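Local coordinates for receptor-type adenylate cyclase GRESAG 4.1 (Trypanosoma brucei, PDB 1FX2), which converts ATP to cyclic AMP and diphosphate through its class III catalytic domain and could act as a receptor for an unknown ligand, at residues A73-A78 with V176-A181; T114-H119 with N223-R228. All coordinates share one frame; numbering follows the deposited sequence.

Contact 1. Residues A73-A78 with V176-A181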
loop_
_atom_site.group_PDB
_atom_site.type_symbol
_atom_site.label_atom_id
_atom_site.label_comp_id
_atom_site.label_asym_id
_atom_site.label_seq_id
_atom_site.Cartn_x
_atom_site.Cartn_y
_atom_site.Cartn_z
ATOM N N ALA A 73 -4.536 -18.873 2.193
ATOM C CA ALA A 73 -3.762 -19.923 2.825
ATOM C C ALA A 73 -2.337 -19.465 2.985
ATOM O O ALA A 73 -1.691 -19.820 3.978
ATOM C CB ALA A 73 -3.824 -21.201 1.963
ATOM N N ALA A 74 -1.800 -18.736 2.023
ATOM C CA ALA A 74 -0.424 -18.283 2.113
ATOM C C ALA A 74 -0.295 -17.284 3.278
ATOM O O ALA A 74 0.716 -17.277 4.014
ATOM C CB ALA A 74 -0.063 -17.590 0.820
ATOM N N VAL A 75 -1.251 -16.374 3.443
ATOM C CA VAL A 75 -1.229 -15.433 4.505
ATOM C C VAL A 75 -1.362 -16.172 5.831
ATOM O O VAL A 75 -0.622 -15.833 6.820
ATOM C CB VAL A 75 -2.394 -14.432 4.333
ATOM C CG1 VAL A 75 -2.616 -13.597 5.583
ATOM C CG2 VAL A 75 -2.061 -13.567 3.174
ATOM N N GLN A 76 -2.239 -17.170 5.929
ATOM C CA GLN A 76 -2.316 -17.933 7.177
ATOM C C GLN A 76 -1.052 -18.657 7.489
ATOM O O GLN A 76 -0.624 -18.718 8.691
ATOM C CB GLN A 76 -3.427 -18.995 7.152
ATOM C CG GLN A 76 -4.827 -18.346 6.957
ATOM C CD GLN A 76 -5.903 -19.437 6.844
ATOM O OE1 GLN A 76 -6.654 -19.682 7.776
ATOM N NE2 GLN A 76 -5.908 -20.145 5.718
ATOM N N LEU A 77 -0.385 -19.203 6.482
ATOM C CA LEU A 77 0.907 -19.918 6.721
ATOM C C LEU A 77 1.905 -18.885 7.316
ATOM O O LEU A 77 2.649 -19.217 8.242
ATOM C CB LEU A 77 1.449 -20.479 5.364
ATOM C CG LEU A 77 2.704 -21.318 5.500
ATOM C CD1 LEU A 77 2.692 -22.264 4.299
ATOM C CD2 LEU A 77 3.949 -20.438 5.342
ATOM N N ALA A 78 2.020 -17.705 6.725
ATOM C CA ALA A 78 3.023 -16.722 7.194
ATOM C C ALA A 78 2.724 -16.273 8.594
ATOM O O ALA A 78 3.657 -16.144 9.397
ATOM C CB ALA A 78 3.030 -15.525 6.196
ATOM N N VAL A 176 6.376 -9.685 8.217
ATOM C CA VAL A 176 5.774 -10.267 7.011
ATOM C C VAL A 176 5.224 -9.118 6.182
ATOM O O VAL A 176 4.414 -8.307 6.664
ATOM C CB VAL A 176 4.572 -11.200 7.379
ATOM C CG1 VAL A 176 3.909 -11.745 6.064
ATOM C CG2 VAL A 176 5.112 -12.403 8.262
ATOM N N LEU A 177 5.748 -8.979 4.950
ATOM C CA LEU A 177 5.238 -7.966 4.019
ATOM C C LEU A 177 4.462 -8.619 2.905
ATOM O O LEU A 177 4.823 -9.715 2.418
ATOM C CB LEU A 177 6.428 -7.250 3.351
ATOM C CG LEU A 177 7.298 -6.468 4.370
ATOM C CD1 LEU A 177 8.467 -5.750 3.572
ATOM C CD2 LEU A 177 6.527 -5.445 5.217
ATOM N N MET A 178 3.385 -7.965 2.512
ATOM C CA MET A 178 2.568 -8.416 1.392
ATOM C C MET A 178 2.463 -7.247 0.419
ATOM O O MET A 178 2.278 -6.083 0.845
ATOM C CB MET A 178 1.134 -8.773 1.854
ATOM C CG MET A 178 0.932 -9.828 2.991
ATOM S SD MET A 178 -0.822 -9.750 3.613
ATOM C CE MET A 178 -1.369 -9.301 2.284
ATOM N N THR A 179 2.508 -7.523 -0.869
ATOM C CA THR A 179 2.260 -6.418 -1.808
ATOM C C THR A 179 0.770 -6.106 -1.795
ATOM O O THR A 179 -0.067 -6.918 -1.367
ATOM C CB THR A 179 2.622 -6.856 -3.268
ATOM O OG1 THR A 179 1.824 -8.041 -3.551
ATOM C CG2 THR A 179 4.128 -7.231 -3.339
ATOM N N HIS A 180 0.420 -4.964 -2.335
ATOM C CA HIS A 180 -1.000 -4.678 -2.460
ATOM C C HIS A 180 -1.680 -5.710 -3.321
ATOM O O HIS A 180 -2.833 -6.006 -3.092
ATOM C CB HIS A 180 -1.170 -3.259 -3.052
ATOM C CG HIS A 180 -2.604 -2.822 -3.133
ATOM N ND1 HIS A 180 -3.365 -2.857 -4.276
ATOM C CD2 HIS A 180 -3.410 -2.377 -2.140
ATOM C CE1 HIS A 180 -4.596 -2.448 -3.978
ATOM N NE2 HIS A 180 -4.636 -2.150 -2.694
ATOM N N ALA A 181 -1.029 -6.243 -4.349
ATOM C CA ALA A 181 -1.623 -7.263 -5.159
ATOM C C ALA A 181 -2.067 -8.446 -4.399
ATOM O O ALA A 181 -3.173 -8.941 -4.533
ATOM C CB ALA A 181 -0.679 -7.663 -6.329
#

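Contact 2. Residues T114-H119 with N223-R228. With SO4 (sulfate ion), chain B.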
loop_
_atom_site.group_PDB
_atom_site.type_symbol
_atom_site.label_atom_id
_atom_site.label_comp_id
_atom_site.label_asym_id
_atom_site.label_seq_id
_atom_site.Cartn_x
_atom_site.Cartn_y
_atom_site.Cartn_z
ATOM N N THR A 114 16.768 3.260 16.058
ATOM C CA THR A 114 16.685 3.042 17.504
ATOM C C THR A 114 16.466 1.511 17.657
ATOM O O THR A 114 15.630 1.006 16.962
ATOM C CB THR A 114 15.412 3.775 17.973
ATOM O OG1 THR A 114 15.689 5.186 17.942
ATOM C CG2 THR A 114 15.037 3.364 19.400
ATOM N N PRO A 115 17.182 0.796 18.549
ATOM C CA PRO A 115 16.945 -0.641 18.655
ATOM C C PRO A 115 15.481 -0.912 18.968
ATOM O O PRO A 115 14.950 -0.442 19.971
ATOM C CB PRO A 115 17.792 -1.030 19.882
ATOM C CG PRO A 115 19.035 -0.047 19.784
ATOM C CD PRO A 115 18.247 1.228 19.485
ATOM N N PRO A 116 14.797 -1.756 18.146
ATOM C CA PRO A 116 13.400 -2.030 18.462
ATOM C C PRO A 116 13.282 -2.989 19.661
ATOM O O PRO A 116 12.286 -2.906 20.393
ATOM C CB PRO A 116 12.887 -2.806 17.195
ATOM C CG PRO A 116 13.794 -2.258 16.103
ATOM C CD PRO A 116 15.173 -2.156 16.773
ATOM N N THR A 117 14.212 -3.911 19.881
ATOM C CA THR A 117 14.030 -4.907 20.909
ATOM C C THR A 117 15.111 -5.030 21.969
ATOM O O THR A 117 14.858 -5.559 23.062
ATOM C CB THR A 117 13.898 -6.379 20.309
ATOM O OG1 THR A 117 15.199 -6.892 19.958
ATOM C CG2 THR A 117 13.002 -6.365 19.064
ATOM N N ALA A 118 16.289 -4.448 21.680
ATOM C CA ALA A 118 17.400 -4.714 22.577
ATOM C C ALA A 118 17.239 -4.219 23.954
ATOM O O ALA A 118 17.891 -4.809 24.869
ATOM C CB ALA A 118 18.701 -4.072 21.972
ATOM N N HIS A 119 16.394 -3.214 24.121
ATOM C CA HIS A 119 16.311 -2.667 25.499
ATOM C C HIS A 119 14.980 -3.007 26.169
ATOM O O HIS A 119 14.625 -2.420 27.195
ATOM C CB HIS A 119 16.568 -1.151 25.497
ATOM C CG HIS A 119 17.880 -0.730 24.869
ATOM N ND1 HIS A 119 19.074 -1.355 25.095
ATOM C CD2 HIS A 119 18.103 0.242 23.966
ATOM C CE1 HIS A 119 20.008 -0.767 24.352
ATOM N NE2 HIS A 119 19.437 0.199 23.661
ATOM N N ASN A 223 6.924 -4.489 16.784
ATOM C CA ASN A 223 7.292 -3.357 15.950
ATOM C C ASN A 223 8.678 -3.508 15.348
ATOM O O ASN A 223 9.493 -4.358 15.813
ATOM C CB ASN A 223 7.152 -2.062 16.772
ATOM C CG ASN A 223 5.694 -1.762 17.044
ATOM O OD1 ASN A 223 4.855 -1.763 16.106
ATOM N ND2 ASN A 223 5.348 -1.640 18.296
ATOM N N PHE A 224 8.948 -2.733 14.287
ATOM C CA PHE A 224 10.133 -2.913 13.517
ATOM C C PHE A 224 10.776 -1.587 13.150
ATOM O O PHE A 224 10.179 -0.523 13.160
ATOM C CB PHE A 224 9.711 -3.581 12.144
ATOM C CG PHE A 224 8.924 -4.823 12.305
ATOM C CD1 PHE A 224 9.572 -6.027 12.585
ATOM C CD2 PHE A 224 7.520 -4.791 12.304
ATOM C CE1 PHE A 224 8.834 -7.185 12.853
ATOM C CE2 PHE A 224 6.827 -5.929 12.563
ATOM C CZ PHE A 224 7.484 -7.139 12.835
ATOM N N ALA A 225 12.028 -1.721 12.800
ATOM C CA ALA A 225 12.770 -0.601 12.238
ATOM C C ALA A 225 12.296 -0.356 10.797
ATOM O O ALA A 225 11.493 -1.076 10.250
ATOM C CB ALA A 225 14.216 -1.035 12.174
ATOM N N ALA A 226 12.920 0.600 10.123
ATOM C CA ALA A 226 12.623 0.856 8.756
ATOM C C ALA A 226 12.918 -0.377 7.919
ATOM O O ALA A 226 13.735 -1.293 8.250
ATOM C CB ALA A 226 13.505 2.071 8.314
ATOM N N LEU A 227 12.303 -0.388 6.738
ATOM C CA LEU A 227 12.536 -1.471 5.770
ATOM C C LEU A 227 14.027 -1.493 5.380
ATOM O O LEU A 227 14.713 -0.442 5.397
ATOM C CB LEU A 227 11.649 -1.332 4.554
ATOM C CG LEU A 227 10.200 -1.509 4.912
ATOM C CD1 LEU A 227 9.361 -1.506 3.584
ATOM C CD2 LEU A 227 9.950 -2.851 5.692
ATOM N N ARG A 228 14.532 -2.678 5.040
ATOM C CA ARG A 228 15.942 -2.803 4.705
ATOM C C ARG A 228 16.111 -2.600 3.201
ATOM O O ARG A 228 16.331 -3.527 2.471
ATOM C CB ARG A 228 16.433 -4.199 5.108
ATOM C CG ARG A 228 16.055 -4.581 6.539
ATOM C CD ARG A 228 16.513 -6.004 6.943
ATOM N NE ARG A 228 17.768 -6.046 7.697
ATOM C CZ ARG A 228 18.677 -7.015 7.559
ATOM N NH1 ARG A 228 18.482 -7.990 6.668
ATOM N NH2 ARG A 228 19.712 -7.072 8.397
HETATM S S SO4 B . 20.730 -10.739 5.793
HETATM O O1 SO4 B . 22.057 -10.737 6.358
HETATM O O2 SO4 B . 20.505 -11.841 4.852
HETATM O O3 SO4 B . 19.753 -10.738 6.851
HETATM O O4 SO4 B . 20.575 -9.458 5.055
#

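Contact 1. Residues A73-A78 with V176-A181
Ala-78 and Val-75, one turn apart on helix 71-87, rest on Val-176 and Met-178, two alternate residues of the inner strand 176-179, between 134-141 and 211-216, whose side chains rise from the same face of the sheet. Val-176 shows how the two layers meet. Its CB leaves the strand toward the helix and forks there: Val-176 CG1, anti to the backbone N (chi1 177°), lies 3.9 Å from Ala-78 CB, while Val-176 CG2 lies beside the backbone carbonyl, 4.2 Å from Ala-78 O. Alanine suits this place because its short side chain lets the helix come close; the CA atoms of Ala-78 and Val-176 are only 7.0 Å apart. At Val-75 and Met-178 the backbones stand wider, 8.6 Å between CA atoms, and the long methionine spans the difference. In the conformer described, one of two, Met-178 crosses Val-75 at about a right angle, with Met-178 SD 4.0 Å from Val-75 CG2. Leu-216 of the adjoining strand touches both Val-75 and Val-176, and Ile-138 on the other neighbouring strand touches Ala-78 and Val-176. A helix laid by its apolar side on a mixed sheet is the alpha/beta layering of the class III cyclase domain. All four residues are buried and meet through methyl groups and a thioether, so dispersion and the hydrophobic effect favour close fit without the directionality of a polar bond.

Contact 2. Residues T114-H119 with N223-R228
Pro-116 presses its ring against the backbone of Asn-223 to Ala-225 and carries nearly all of this surface contact, which lies away from the annotated sites and joins the loop between helices 94-109 and 122-128 to the loop after strand 211-216. Pro-116 CB lies 4.0 Å from Asn-223 O, and Pro-116 CG, the outermost corner of the ring, comes to 3.8 Å from Ala-225 N and 4.1 Å from Ala-225 CB. Proline suits the place because its closed ring offers a compact apolar surface whose position is largely fixed by the backbone; the small methyl of Ala-225 lets that surface approach the peptide chain. Beyond this patch the contact quickly thins. The side chain of Asn-223 ends away from the other loop, as suits an exposed amide at the margin, and Phe-224 sets out away from Pro-116 to lie against Gln-175. Glu-103 ties residues 114-119 to helix 94-109 through hydrogen bonds with Thr-117 OG1 and Ala-118 N; Arg-133, next to strand 134-141, is a second partner of that hydroxyl. At the far end of the other loop, with its chain bent at chi3 (98°), Arg-228 presents a guanidinium edge to a sulfate, and NH1 of Arg-228 bonds to both O3 and O4 of the ion at 3.0 Å. Arg-135 gathers round the same sulfate, which is probably from the crystallisation liquor. A small apolar touch thus joins the loops, whereas hydrogen bonds hold each separately: Glu-103 the first, Asn-172 to Ala-226 O and Val-170 to the Arg-228 backbone the second.

How the contacts relate
The centres of contacts 1 and 2 are about 21 Å apart. Contact 1 belongs to the buried core of the catalytic domain, between helix 71-87 and the seven-stranded sheet, and contact 2 to the periphery of the same domain. Along the chain their segments alternate, in the order 73-78, 114-119, 176-181, 223-228, so the two long connections overlap and bring widely separated parts of the sequence together. They also meet directly, Leu-177 CD1 packing 3.9 Å from Leu-227 CD2. Leu-177 points to the sheet face opposite the one used by Val-176 and Met-178; strand 176-179 thereby links the helix-covered core to the C-terminal loop.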